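Long-range contacts in aspartate semialdehyde dehydrogenase (Francisella tularensis subsp. tularensis, PDB 4WOJ), which probably catalyses the NADPH-dependent reductive dephosphorylation of L-aspartyl-4-phosphate to L-aspartate-semialdehyde, a shared step in lysine, threonine and methionine biosynthesis: residues Met146-Ala151 against Leu327-Gly332; Ser164-Ala169 against His276-Thr281; Gln222-Asn227 against Cys267-Ser272. All coordinates share one frame; numbering follows the deposited sequence.

Contact 1 (Met146-Ala151 against Leu327-Gly332)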
ATOM      1  N   MET B 146      -2.585 -11.449  -9.919  1.00 29.59           N
ATOM      2  CA  MET B 146      -3.096 -10.424 -10.801  1.00 29.65           C
ATOM      3  C   MET B 146      -3.804 -11.056 -11.978  1.00 27.35           C
ATOM      4  O   MET B 146      -4.928 -10.699 -12.330  1.00 26.21           O
ATOM      5  CB  MET B 146      -1.932  -9.625 -11.322  1.00 32.44           C
ATOM      6  CG  MET B 146      -2.351  -8.559 -12.274  1.00 35.79           C
ATOM      7  SD  MET B 146      -0.881  -8.049 -13.153  1.00 43.05           S
ATOM      8  CE  MET B 146      -1.284  -8.828 -14.699  1.00 41.02           C
ATOM      9  N   SER B 147      -3.126 -12.020 -12.573  1.00 23.81           N
ATOM     10  CA  SER B 147      -3.593 -12.632 -13.787  1.00 22.77           C
ATOM     11  C   SER B 147      -4.922 -13.291 -13.555  1.00 23.49           C
ATOM     12  O   SER B 147      -5.822 -13.183 -14.388  1.00 25.51           O
ATOM     13  CB  SER B 147      -2.588 -13.690 -14.264  1.00 22.75           C
ATOM     14  OG  SER B 147      -1.314 -13.097 -14.462  1.00 21.99           O
ATOM     15  N   LEU B 148      -5.052 -13.984 -12.419  1.00 21.33           N
ATOM     16  CA  LEU B 148      -6.337 -14.576 -12.015  1.00 21.24           C
ATOM     17  C   LEU B 148      -7.444 -13.535 -11.817  1.00 19.43           C
ATOM     18  O   LEU B 148      -8.594 -13.786 -12.146  1.00 21.14           O
ATOM     19  CB  LEU B 148      -6.195 -15.424 -10.714  1.00 21.69           C
ATOM     20  CG  LEU B 148      -5.394 -16.722 -10.829  1.00 22.12           C
ATOM     21  CD1 LEU B 148      -4.945 -17.226  -9.454  1.00 24.09           C
ATOM     22  CD2 LEU B 148      -6.210 -17.791 -11.529  1.00 22.46           C
ATOM     23  N   ALA B 149      -7.120 -12.395 -11.247  1.00 18.34           N
ATOM     24  CA  ALA B 149      -8.138 -11.396 -10.969  1.00 19.95           C
ATOM     25  C   ALA B 149      -8.714 -10.801 -12.282  1.00 22.22           C
ATOM     26  O   ALA B 149      -9.924 -10.669 -12.439  1.00 22.88           O
ATOM     27  CB  ALA B 149      -7.565 -10.299 -10.117  1.00 19.80           C
ATOM     28  N   ILE B 150      -7.845 -10.466 -13.221  1.00 23.01           N
ATOM     29  CA  ILE B 150      -8.307  -9.926 -14.507  1.00 24.77           C
ATOM     30  C   ILE B 150      -8.213 -10.963 -15.645  1.00 25.10           C
ATOM     31  O   ILE B 150      -8.111 -10.612 -16.824  1.00 24.82           O
ATOM     32  CB  ILE B 150      -7.543  -8.650 -14.876  1.00 25.41           C
ATOM     33  CG1 ILE B 150      -6.037  -8.884 -14.855  1.00 26.30           C
ATOM     34  CG2 ILE B 150      -7.910  -7.555 -13.893  1.00 24.44           C
ATOM     35  CD1 ILE B 150      -5.240  -7.735 -15.427  1.00 29.52           C
ATOM     36  N   ALA B 151      -8.292 -12.235 -15.267  1.00 22.60           N
ATOM     37  CA  ALA B 151      -8.228 -13.321 -16.221  1.00 22.37           C
ATOM     38  C   ALA B 151      -9.218 -13.169 -17.382  1.00 21.19           C
ATOM     39  O   ALA B 151      -8.915 -13.529 -18.504  1.00 17.85           O
ATOM     40  CB  ALA B 151      -8.448 -14.652 -15.517  1.00 21.87           C
ATOM     41  N   LEU B 327      -9.388 -19.229  -0.967  1.00 34.00           N
ATOM     42  CA  LEU B 327      -9.037 -19.269  -2.382  1.00 33.79           C
ATOM     43  C   LEU B 327      -9.674 -18.130  -3.179  1.00 33.72           C
ATOM     44  O   LEU B 327      -9.510 -18.041  -4.404  1.00 32.60           O
ATOM     45  CB  LEU B 327      -9.408 -20.632  -2.966  1.00 36.54           C
ATOM     46  CG  LEU B 327      -8.488 -21.768  -2.470  1.00 38.17           C
ATOM     47  CD1 LEU B 327      -9.135 -23.124  -2.679  1.00 40.11           C
ATOM     48  CD2 LEU B 327      -7.144 -21.750  -3.183  1.00 39.70           C
ATOM     49  N   ASP B 328     -10.397 -17.245  -2.497  1.00 32.85           N
ATOM     50  CA  ASP B 328     -11.046 -16.155  -3.211  1.00 31.91           C
ATOM     51  C   ASP B 328      -9.956 -15.191  -3.744  1.00 30.20           C
ATOM     52  O   ASP B 328      -8.967 -14.856  -3.068  1.00 32.72           O
ATOM     53  CB  ASP B 328     -12.049 -15.376  -2.340  1.00 34.19           C
ATOM     54  CG  ASP B 328     -13.095 -16.269  -1.609  1.00 36.45           C
ATOM     55  OD1 ASP B 328     -13.563 -17.298  -2.099  1.00 33.59           O
ATOM     56  OD2 ASP B 328     -13.521 -15.888  -0.506  1.00 40.95           O
ATOM     57  N   ILE B 329     -10.146 -14.786  -4.985  1.00 27.32           N
ATOM     58  CA  ILE B 329      -9.413 -13.697  -5.604  1.00 24.86           C
ATOM     59  C   ILE B 329     -10.404 -12.535  -5.534  1.00 22.65           C
ATOM     60  O   ILE B 329     -11.275 -12.389  -6.400  1.00 21.17           O
ATOM     61  CB  ILE B 329      -9.052 -14.059  -7.091  1.00 23.63           C
ATOM     62  CG1 ILE B 329      -8.222 -15.333  -7.120  1.00 23.18           C
ATOM     63  CG2 ILE B 329      -8.303 -12.945  -7.793  1.00 22.07           C
ATOM     64  CD1 ILE B 329      -6.964 -15.242  -6.265  1.00 24.80           C
ATOM     65  N   ALA B 330     -10.328 -11.741  -4.481  1.00 19.58           N
ATOM     66  CA  ALA B 330     -11.261 -10.628  -4.383  1.00 19.33           C
ATOM     67  C   ALA B 330     -10.790  -9.448  -5.274  1.00 17.66           C
ATOM     68  O   ALA B 330      -9.601  -9.199  -5.463  1.00 16.45           O
ATOM     69  CB  ALA B 330     -11.437 -10.197  -2.953  1.00 18.85           C
ATOM     70  N   ILE B 331     -11.745  -8.766  -5.868  1.00 17.62           N
ATOM     71  CA  ILE B 331     -11.427  -7.662  -6.771  1.00 16.27           C
ATOM     72  C   ILE B 331     -12.542  -6.674  -6.799  1.00 15.87           C
ATOM     73  O   ILE B 331     -13.696  -7.031  -7.000  1.00 18.60           O
ATOM     74  CB  ILE B 331     -11.155  -8.169  -8.174  1.00 15.90           C
ATOM     75  CG1 ILE B 331     -11.083  -6.969  -9.162  1.00 16.04           C
ATOM     76  CG2 ILE B 331     -12.180  -9.181  -8.579  1.00 15.73           C
ATOM     77  CD1 ILE B 331     -10.504  -7.351 -10.480  1.00 15.85           C
ATOM     78  N   GLY B 332     -12.215  -5.434  -6.536  1.00 15.93           N
ATOM     79  CA  GLY B 332     -13.239  -4.418  -6.339  1.00 17.31           C
ATOM     80  C   GLY B 332     -12.764  -3.037  -6.670  1.00 17.67           C
ATOM     81  O   GLY B 332     -11.730  -2.874  -7.254  1.00 17.68           O
TER

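Contact 2 (Ser164-Ala169 against His276-Thr281)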
ATOM      1  N   SER B 164       0.623  -2.010 -11.838  1.00 25.94           N
ATOM      2  CA  SER B 164       0.297  -2.525 -10.515  1.00 25.22           C
ATOM      3  C   SER B 164       1.144  -1.892  -9.414  1.00 25.54           C
ATOM      4  O   SER B 164       2.361  -1.818  -9.518  1.00 26.75           O
ATOM      5  CB  SER B 164       0.457  -4.032 -10.456  1.00 27.33           C
ATOM      6  OG  SER B 164       0.402  -4.510  -9.095  1.00 26.66           O
ATOM      7  N   SER B 165       0.488  -1.428  -8.362  1.00 25.67           N
ATOM      8  CA  SER B 165       1.147  -1.005  -7.112  1.00 24.42           C
ATOM      9  C   SER B 165       0.744  -2.017  -6.032  1.00 23.46           C
ATOM     10  O   SER B 165      -0.410  -2.160  -5.737  1.00 22.06           O
ATOM     11  CB  SER B 165       0.694   0.391  -6.684  1.00 25.87           C
ATOM     12  OG  SER B 165       0.972   1.384  -7.671  1.00 27.02           O
ATOM     13  N   THR B 166       1.707  -2.723  -5.457  1.00 22.03           N
ATOM     14  CA  THR B 166       1.404  -3.799  -4.589  1.00 22.63           C
ATOM     15  C   THR B 166       1.624  -3.417  -3.144  1.00 22.98           C
ATOM     16  O   THR B 166       2.309  -2.443  -2.827  1.00 25.32           O
ATOM     17  CB  THR B 166       2.229  -5.046  -4.862  1.00 24.98           C
ATOM     18  OG1 THR B 166       3.525  -4.888  -4.286  1.00 23.28           O
ATOM     19  CG2 THR B 166       2.336  -5.310  -6.361  1.00 27.21           C
ATOM     20  N   TYR B 167       0.945  -4.174  -2.309  1.00 19.53           N
ATOM     21  CA  TYR B 167       0.868  -3.976  -0.881  1.00 18.48           C
ATOM     22  C   TYR B 167       1.044  -5.392  -0.433  1.00 17.83           C
ATOM     23  O   TYR B 167       0.086  -6.124  -0.283  1.00 17.12           O
ATOM     24  CB  TYR B 167      -0.507  -3.474  -0.477  1.00 18.94           C
ATOM     25  CG  TYR B 167      -0.995  -2.106  -1.032  1.00 18.40           C
ATOM     26  CD1 TYR B 167      -1.308  -1.911  -2.370  1.00 18.88           C
ATOM     27  CD2 TYR B 167      -1.209  -1.042  -0.164  1.00 19.82           C
ATOM     28  CE1 TYR B 167      -1.766  -0.663  -2.841  1.00 18.14           C
ATOM     29  CE2 TYR B 167      -1.671   0.194  -0.607  1.00 19.51           C
ATOM     30  CZ  TYR B 167      -1.946   0.381  -1.954  1.00 18.95           C
ATOM     31  OH  TYR B 167      -2.378   1.638  -2.333  1.00 20.25           O
ATOM     32  N   GLN B 168       2.290  -5.817  -0.401  1.00 18.44           N
ATOM     33  CA  GLN B 168       2.652  -7.196  -0.211  1.00 20.06           C
ATOM     34  C   GLN B 168       2.951  -7.638   1.209  1.00 21.31           C
ATOM     35  O   GLN B 168       3.685  -6.988   1.945  1.00 22.40           O
ATOM     36  CB  GLN B 168       3.899  -7.481  -1.000  1.00 20.73           C
ATOM     37  CG  GLN B 168       3.582  -7.498  -2.462  1.00 21.61           C
ATOM     38  CD  GLN B 168       4.801  -7.757  -3.282  1.00 21.97           C
ATOM     39  OE1 GLN B 168       5.099  -6.997  -4.226  1.00 22.45           O
ATOM     40  NE2 GLN B 168       5.508  -8.856  -2.968  1.00 20.93           N
ATOM     41  N   ALA B 169       2.406  -8.783   1.548  1.00 21.90           N
ATOM     42  CA  ALA B 169       2.487  -9.333   2.902  1.00 22.88           C
ATOM     43  C   ALA B 169       3.811 -10.058   3.154  1.00 23.38           C
ATOM     44  O   ALA B 169       4.548 -10.446   2.248  1.00 21.37           O
ATOM     45  CB  ALA B 169       1.333 -10.272   3.128  1.00 23.35           C
ATOM     46  N   HIS B 276      -1.686 -10.706  -0.481  1.00 21.39           N
ATOM     47  CA  HIS B 276      -1.143  -9.612  -1.298  1.00 20.11           C
ATOM     48  C   HIS B 276      -2.268  -8.822  -1.851  1.00 16.34           C
ATOM     49  O   HIS B 276      -3.220  -9.404  -2.341  1.00 13.52           O
ATOM     50  CB  HIS B 276      -0.271 -10.094  -2.434  1.00 22.84           C
ATOM     51  CG  HIS B 276       1.040 -10.659  -1.976  1.00 26.40           C
ATOM     52  ND1 HIS B 276       1.474 -10.568  -0.677  1.00 27.16           N
ATOM     53  CD2 HIS B 276       2.011 -11.320  -2.647  1.00 30.67           C
ATOM     54  CE1 HIS B 276       2.652 -11.149  -0.563  1.00 29.42           C
ATOM     55  NE2 HIS B 276       2.998 -11.619  -1.743  1.00 31.31           N
ATOM     56  N   SER B 277      -2.176  -7.508  -1.707  1.00 14.84           N
ATOM     57  CA  SER B 277      -3.125  -6.633  -2.301  1.00 16.54           C
ATOM     58  C   SER B 277      -2.460  -5.850  -3.445  1.00 16.65           C
ATOM     59  O   SER B 277      -1.244  -5.697  -3.504  1.00 16.93           O
ATOM     60  CB  SER B 277      -3.744  -5.689  -1.293  1.00 17.83           C
ATOM     61  OG  SER B 277      -4.147  -6.365  -0.134  1.00 18.01           O
ATOM     62  N   GLN B 278      -3.284  -5.374  -4.352  1.00 17.05           N
ATOM     63  CA  GLN B 278      -2.812  -4.738  -5.581  1.00 17.23           C
ATOM     64  C   GLN B 278      -3.848  -3.772  -6.087  1.00 17.81           C
ATOM     65  O   GLN B 278      -4.966  -4.171  -6.355  1.00 16.70           O
ATOM     66  CB  GLN B 278      -2.592  -5.792  -6.686  1.00 17.22           C
ATOM     67  CG  GLN B 278      -1.305  -6.564  -6.562  1.00 17.64           C
ATOM     68  CD  GLN B 278      -1.029  -7.538  -7.670  1.00 18.03           C
ATOM     69  OE1 GLN B 278      -1.387  -8.690  -7.596  1.00 18.40           O
ATOM     70  NE2 GLN B 278      -0.295  -7.088  -8.675  1.00 20.81           N
ATOM     71  N   ALA B 279      -3.430  -2.525  -6.266  1.00 18.18           N
ATOM     72  CA  ALA B 279      -4.134  -1.534  -7.046  1.00 18.62           C
ATOM     73  C   ALA B 279      -3.699  -1.579  -8.527  1.00 19.97           C
ATOM     74  O   ALA B 279      -2.554  -1.367  -8.872  1.00 20.69           O
ATOM     75  CB  ALA B 279      -3.888  -0.161  -6.471  1.00 18.80           C
ATOM     76  N   LEU B 280      -4.651  -1.841  -9.405  1.00 20.47           N
ATOM     77  CA  LEU B 280      -4.372  -2.053 -10.780  1.00 19.37           C
ATOM     78  C   LEU B 280      -4.919  -0.902 -11.552  1.00 20.05           C
ATOM     79  O   LEU B 280      -6.002  -0.413 -11.270  1.00 19.04           O
ATOM     80  CB  LEU B 280      -4.989  -3.344 -11.277  1.00 20.31           C
ATOM     81  CG  LEU B 280      -4.518  -4.619 -10.600  1.00 21.82           C
ATOM     82  CD1 LEU B 280      -5.085  -5.775 -11.393  1.00 24.54           C
ATOM     83  CD2 LEU B 280      -3.018  -4.770 -10.502  1.00 22.57           C
ATOM     84  N   THR B 281      -4.127  -0.441 -12.513  1.00 20.06           N
ATOM     85  CA  THR B 281      -4.602   0.520 -13.507  1.00 20.79           C
ATOM     86  C   THR B 281      -4.344  -0.124 -14.842  1.00 19.24           C
ATOM     87  O   THR B 281      -3.208  -0.397 -15.209  1.00 16.84           O
ATOM     88  CB  THR B 281      -3.894   1.858 -13.355  1.00 23.64           C
ATOM     89  OG1 THR B 281      -4.095   2.346 -12.011  1.00 27.67           O
ATOM     90  CG2 THR B 281      -4.445   2.880 -14.326  1.00 25.61           C
TER
HETATM   91  O   HOH W   1      -1.911  -6.950   1.675  1.00 21.28           O
HETATM   92  O   HOH W   2       6.160 -11.506  -1.306  1.00 12.34           O

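Contact 3 (Gln222-Asn227 against Cys267-Ser272)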
ATOM      1  N   GLN B 222      14.776  -3.371   7.845  1.00 38.98           N
ATOM      2  CA  GLN B 222      14.277  -2.300   8.719  1.00 35.39           C
ATOM      3  C   GLN B 222      13.019  -2.783   9.384  1.00 32.07           C
ATOM      4  O   GLN B 222      12.450  -3.779   9.003  1.00 29.90           O
ATOM      5  CB  GLN B 222      13.984  -1.026   7.938  1.00 36.78           C
ATOM      6  CG  GLN B 222      15.143  -0.520   7.073  1.00 39.46           C
ATOM      7  CD  GLN B 222      16.231   0.225   7.853  1.00 38.36           C
ATOM      8  OE1 GLN B 222      16.113   0.494   9.059  1.00 33.12           O
ATOM      9  NE2 GLN B 222      17.302   0.561   7.154  1.00 37.23           N
ATOM     10  N   THR B 223      12.583  -2.077  10.398  1.00 31.63           N
ATOM     11  CA  THR B 223      11.337  -2.427  11.021  1.00 34.06           C
ATOM     12  C   THR B 223      10.162  -2.263  10.032  1.00 35.67           C
ATOM     13  O   THR B 223       9.980  -1.200   9.445  1.00 36.22           O
ATOM     14  CB  THR B 223      11.104  -1.567  12.266  1.00 34.41           C
ATOM     15  OG1 THR B 223      12.145  -1.819  13.220  1.00 34.02           O
ATOM     16  CG2 THR B 223       9.776  -1.905  12.869  1.00 35.20           C
ATOM     17  N   LEU B 224       9.366  -3.319   9.868  1.00 35.14           N
ATOM     18  CA  LEU B 224       8.177  -3.292   9.002  1.00 34.18           C
ATOM     19  C   LEU B 224       6.928  -2.820   9.753  1.00 30.68           C
ATOM     20  O   LEU B 224       6.023  -2.222   9.167  1.00 30.91           O
ATOM     21  CB  LEU B 224       7.958  -4.681   8.382  1.00 35.84           C
ATOM     22  CG  LEU B 224       6.756  -4.927   7.467  1.00 36.95           C
ATOM     23  CD1 LEU B 224       6.709  -3.898   6.356  1.00 38.36           C
ATOM     24  CD2 LEU B 224       6.779  -6.335   6.884  1.00 34.26           C
ATOM     25  N   ALA B 225       6.882  -3.050  11.057  1.00 27.37           N
ATOM     26  CA  ALA B 225       5.705  -2.634  11.844  1.00 27.04           C
ATOM     27  C   ALA B 225       5.541  -1.106  11.827  1.00 25.84           C
ATOM     28  O   ALA B 225       6.514  -0.379  11.998  1.00 24.40           O
ATOM     29  CB  ALA B 225       5.797  -3.131  13.289  1.00 25.46           C
ATOM     30  N   TYR B 226       4.298  -0.654  11.659  1.00 26.86           N
ATOM     31  CA  TYR B 226       3.971   0.764  11.450  1.00 27.15           C
ATOM     32  C   TYR B 226       4.832   1.357  10.354  1.00 28.17           C
ATOM     33  O   TYR B 226       5.232   2.523  10.407  1.00 28.67           O
ATOM     34  CB  TYR B 226       4.126   1.574  12.732  1.00 28.21           C
ATOM     35  CG  TYR B 226       3.267   1.059  13.880  1.00 30.13           C
ATOM     36  CD1 TYR B 226       1.879   1.161  13.848  1.00 30.67           C
ATOM     37  CD2 TYR B 226       3.854   0.480  14.996  1.00 31.69           C
ATOM     38  CE1 TYR B 226       1.104   0.676  14.893  1.00 34.55           C
ATOM     39  CE2 TYR B 226       3.095   0.016  16.046  1.00 33.47           C
ATOM     40  CZ  TYR B 226       1.723   0.105  15.996  1.00 34.99           C
ATOM     41  OH  TYR B 226       0.993  -0.371  17.070  1.00 43.23           O
ATOM     42  N   ASN B 227       5.115   0.549   9.344  1.00 27.24           N
ATOM     43  CA  ASN B 227       5.972   1.002   8.307  1.00 27.23           C
ATOM     44  C   ASN B 227       5.613   0.386   6.975  1.00 24.78           C
ATOM     45  O   ASN B 227       4.668  -0.349   6.857  1.00 24.19           O
ATOM     46  CB  ASN B 227       7.406   0.676   8.711  1.00 27.77           C
ATOM     47  CG  ASN B 227       8.402   1.597   8.066  1.00 28.54           C
ATOM     48  OD1 ASN B 227       8.028   2.636   7.531  1.00 29.70           O
ATOM     49  ND2 ASN B 227       9.673   1.214   8.081  1.00 29.70           N
ATOM     50  N   CYS B 267       6.577  -2.544  -6.334  1.00 23.45           N
ATOM     51  CA  CYS B 267       6.306  -3.560  -5.336  1.00 25.21           C
ATOM     52  C   CYS B 267       6.707  -3.088  -3.906  1.00 24.00           C
ATOM     53  O   CYS B 267       7.837  -2.716  -3.656  1.00 24.70           O
ATOM     54  CB  CYS B 267       6.972  -4.885  -5.753  1.00 26.57           C
ATOM     55  SG  CYS B 267       6.296  -5.635  -7.278  1.00 27.62           S
ATOM     56  N   VAL B 268       5.764  -3.134  -2.976  1.00 20.96           N
ATOM     57  CA  VAL B 268       5.944  -2.568  -1.646  1.00 20.24           C
ATOM     58  C   VAL B 268       5.562  -3.585  -0.579  1.00 22.45           C
ATOM     59  O   VAL B 268       4.512  -4.211  -0.653  1.00 22.39           O
ATOM     60  CB  VAL B 268       5.076  -1.326  -1.434  1.00 21.17           C
ATOM     61  CG1 VAL B 268       5.431  -0.607  -0.124  1.00 20.41           C
ATOM     62  CG2 VAL B 268       5.200  -0.332  -2.620  1.00 20.83           C
ATOM     63  N   ARG B 269       6.447  -3.759   0.386  1.00 21.39           N
ATOM     64  CA  ARG B 269       6.182  -4.592   1.501  1.00 23.79           C
ATOM     65  C   ARG B 269       5.409  -3.807   2.521  1.00 25.20           C
ATOM     66  O   ARG B 269       5.765  -2.631   2.793  1.00 24.80           O
ATOM     67  CB  ARG B 269       7.505  -5.065   2.109  1.00 24.64           C
ATOM     68  CG  ARG B 269       7.309  -6.158   3.092  1.00 24.27           C
ATOM     69  CD  ARG B 269       6.898  -7.413   2.380  1.00 23.87           C
ATOM     70  NE  ARG B 269       8.045  -8.126   1.859  1.00 23.91           N
ATOM     71  CZ  ARG B 269       7.962  -9.121   0.988  1.00 26.77           C
ATOM     72  NH1 ARG B 269       6.789  -9.500   0.471  1.00 26.78           N
ATOM     73  NH2 ARG B 269       9.068  -9.729   0.599  1.00 30.35           N
ATOM     74  N   VAL B 270       4.333  -4.422   3.035  1.00 25.02           N
ATOM     75  CA  VAL B 270       3.459  -3.790   4.074  1.00 23.81           C
ATOM     76  C   VAL B 270       3.228  -4.761   5.228  1.00 24.26           C
ATOM     77  O   VAL B 270       3.541  -5.943   5.074  1.00 22.70           O
ATOM     78  CB  VAL B 270       2.085  -3.330   3.533  1.00 24.22           C
ATOM     79  CG1 VAL B 270       2.256  -2.281   2.430  1.00 23.98           C
ATOM     80  CG2 VAL B 270       1.255  -4.523   3.058  1.00 24.63           C
ATOM     81  N   PRO B 271       2.704  -4.269   6.382  1.00 24.62           N
ATOM     82  CA  PRO B 271       2.558  -5.094   7.558  1.00 28.43           C
ATOM     83  C   PRO B 271       1.292  -5.934   7.520  1.00 32.00           C
ATOM     84  O   PRO B 271       0.470  -5.856   8.440  1.00 33.92           O
ATOM     85  CB  PRO B 271       2.486  -4.073   8.722  1.00 27.48           C
ATOM     86  CG  PRO B 271       2.790  -2.741   8.130  1.00 25.49           C
ATOM     87  CD  PRO B 271       2.446  -2.854   6.697  1.00 25.63           C
ATOM     88  N   SER B 272       1.155  -6.717   6.453  1.00 31.73           N
ATOM     89  CA  SER B 272       0.150  -7.745   6.350  1.00 30.19           C
ATOM     90  C   SER B 272       0.833  -9.087   6.524  1.00 28.37           C
ATOM     91  O   SER B 272       2.024  -9.213   6.344  1.00 31.31           O
ATOM     92  CB  SER B 272      -0.513  -7.701   4.969  1.00 29.65           C
ATOM     93  OG  SER B 272      -1.333  -6.576   4.858  1.00 30.25           O
TER

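Contact 1 (Met146-Ala151 against Leu327-Gly332)
Between A149 and I331 the flat group in play is a peptide plane, since neither segment brings an aromatic ring to this contact. The terminal methyl CD1 of I331 sits over one face of the peptide joining A149 to I150, directly above the oxygen, with I331 CD1 to A149 O at 3.9 Å. On the same side of that plane lies I150 CG2, 4.3 Å from I331 CD1. At the plane's edge, I150 N gives the helical hydrogen bond to M146 O at 3.1 Å. This is the last turn of helix 141-149 laid on strand 329-336, and the tightest touch is made by I329. Its branch methyl CG2 meets A149 CA at 3.5 Å and, beside that, A149 CB at 3.6 Å. With CG2 anti to the backbone N, I329 turns its other branch, CG1, alongside L148, where CG1 and L148 CB stand 4.1 Å apart. I331 works differently: CG1 is anti to the backbone N (chi1 169°) and the chain stays extended (chi2 166°), which carries CD1 forward until it also reaches A149 CB at 4.2 Å. The small alanine is thus met by both isoleucines, I329 at its CA and CB and I331 at its CB and carbonyl oxygen. W355 of helix 354-369 touches both L148 and I329, and T348 of strand 343-351 touches A149, I329 and I331. The strand's backbone is bonded to its sheet neighbours, I329 to W303 and K305 and A330 to V349. What joins helix to sheet here is buried and almost wholly aliphatic, A149 O being the polar atom touched, so the fit depends on the close approach of the isoleucine methyls to A149, with no hydrogen bond between the segments.

Contact 2 (Ser164-Ala169 against His276-Thr281)
An antiparallel ladder in the mixed sheet of the dimerisation domain pairs S164-Y167 with S277-L280 and ends beside H276, the predicted proton acceptor. S165 and A279 form a hydrogen-bonded pair, with S165 N to A279 O at 3.1 Å; Y167 and S277 form the next, with Y167 N to S277 O at 2.9 Å. On the face carrying S164, T166 and Q278, the amide NE2 of Q278 donates to S164 OG at 2.7 Å, nearly straight (168°) and in the amide plane, while T166 CG2 lies alongside Q278 CG. Past the ladder, Q168 CG rests over the centre of the H276 ring, 4.0 Å from its centroid, in a CH-pi contact. A169 CB comes in plane at the ring's edge, 3.8 Å from H276 ND1. The Q168 chain then runs on extended, and its OE1 takes a hydrogen bond from T166 OG1 at 2.6 Å, which helps to hold the amide, turned 54° from the ring plane, in place. A water links Y167 O to S277 OG. The Y167 hydroxyl bonds to T166 O of the second subunit, and the two Y167 rings stack across the dimer. Strand 343-351 flanks 275-284 on its other edge, strand 263-266 lies beyond 159-167, and helix 141-149 meets Q278 through T142 and M146.

Contact 3 (Gln222-Asn227 against Cys267-Ser272)
L224 lays its two methyls over the backbone of V270 and the base of the R269 side chain: CD2 is 3.7 Å from V270 O and 3.8 Å from R269 CG. The leucine opens a type II beta turn, L224 to N227, in the loop between helices 198-209 and 242-255. Facing it, P271 is the centre of an inverse gamma turn in the loop that leads from strand 263-266 to strand 275-284. With CG anti to the backbone N (chi1 178°), L224 reaches out from its turn toward that second loop. The proline answers with its ring carbons. P271 CG rests against two carbonyl oxygens of the beta turn at once, 3.4 Å from L224 O and 3.3 Å from N227 O, so the ring meets the turn through C-H and oxygen contacts, with no hydrogen bond crossing. R269 crosses L224 obliquely; its chain bends at chi2 and chi3, and its guanidinium end comes about 5 Å, nearest atoms, from the side chain of H276, the predicted proton acceptor. The turn also faces the dimer partner: N227 OD1 accepts from Q321 N of the second subunit, and Y226 packs on T185 of that subunit. The other end of the same amide ties the turn to its own loop, N227 ND2 donating to T223 O at 2.8 Å, nearly along the C=O axis and with an N-H...O angle of 166°.

Overall arrangement
Contact 3 is nested along the chain inside the loop contact 2 closes, and contact 2 inside that of contact 1. Contacts 1 and 2 reach the same sheet, their centres 12 Å apart, and M146 CG meets L280 CD1 at 4.0 Å. Contacts 2 and 3 join through the backbone: Q168 N lies 2.8 Å from V268 O, a probable hydrogen bond. All three lie near the predicted active site: H276 of contact 2 has its side chain about 4 Å from that of C141, at the start of contact 1's helix, and the R269 side chain of contact 3 is about 7 Å from that of C141. Contacts 2 and 3, unlike contact 1, meet the second subunit.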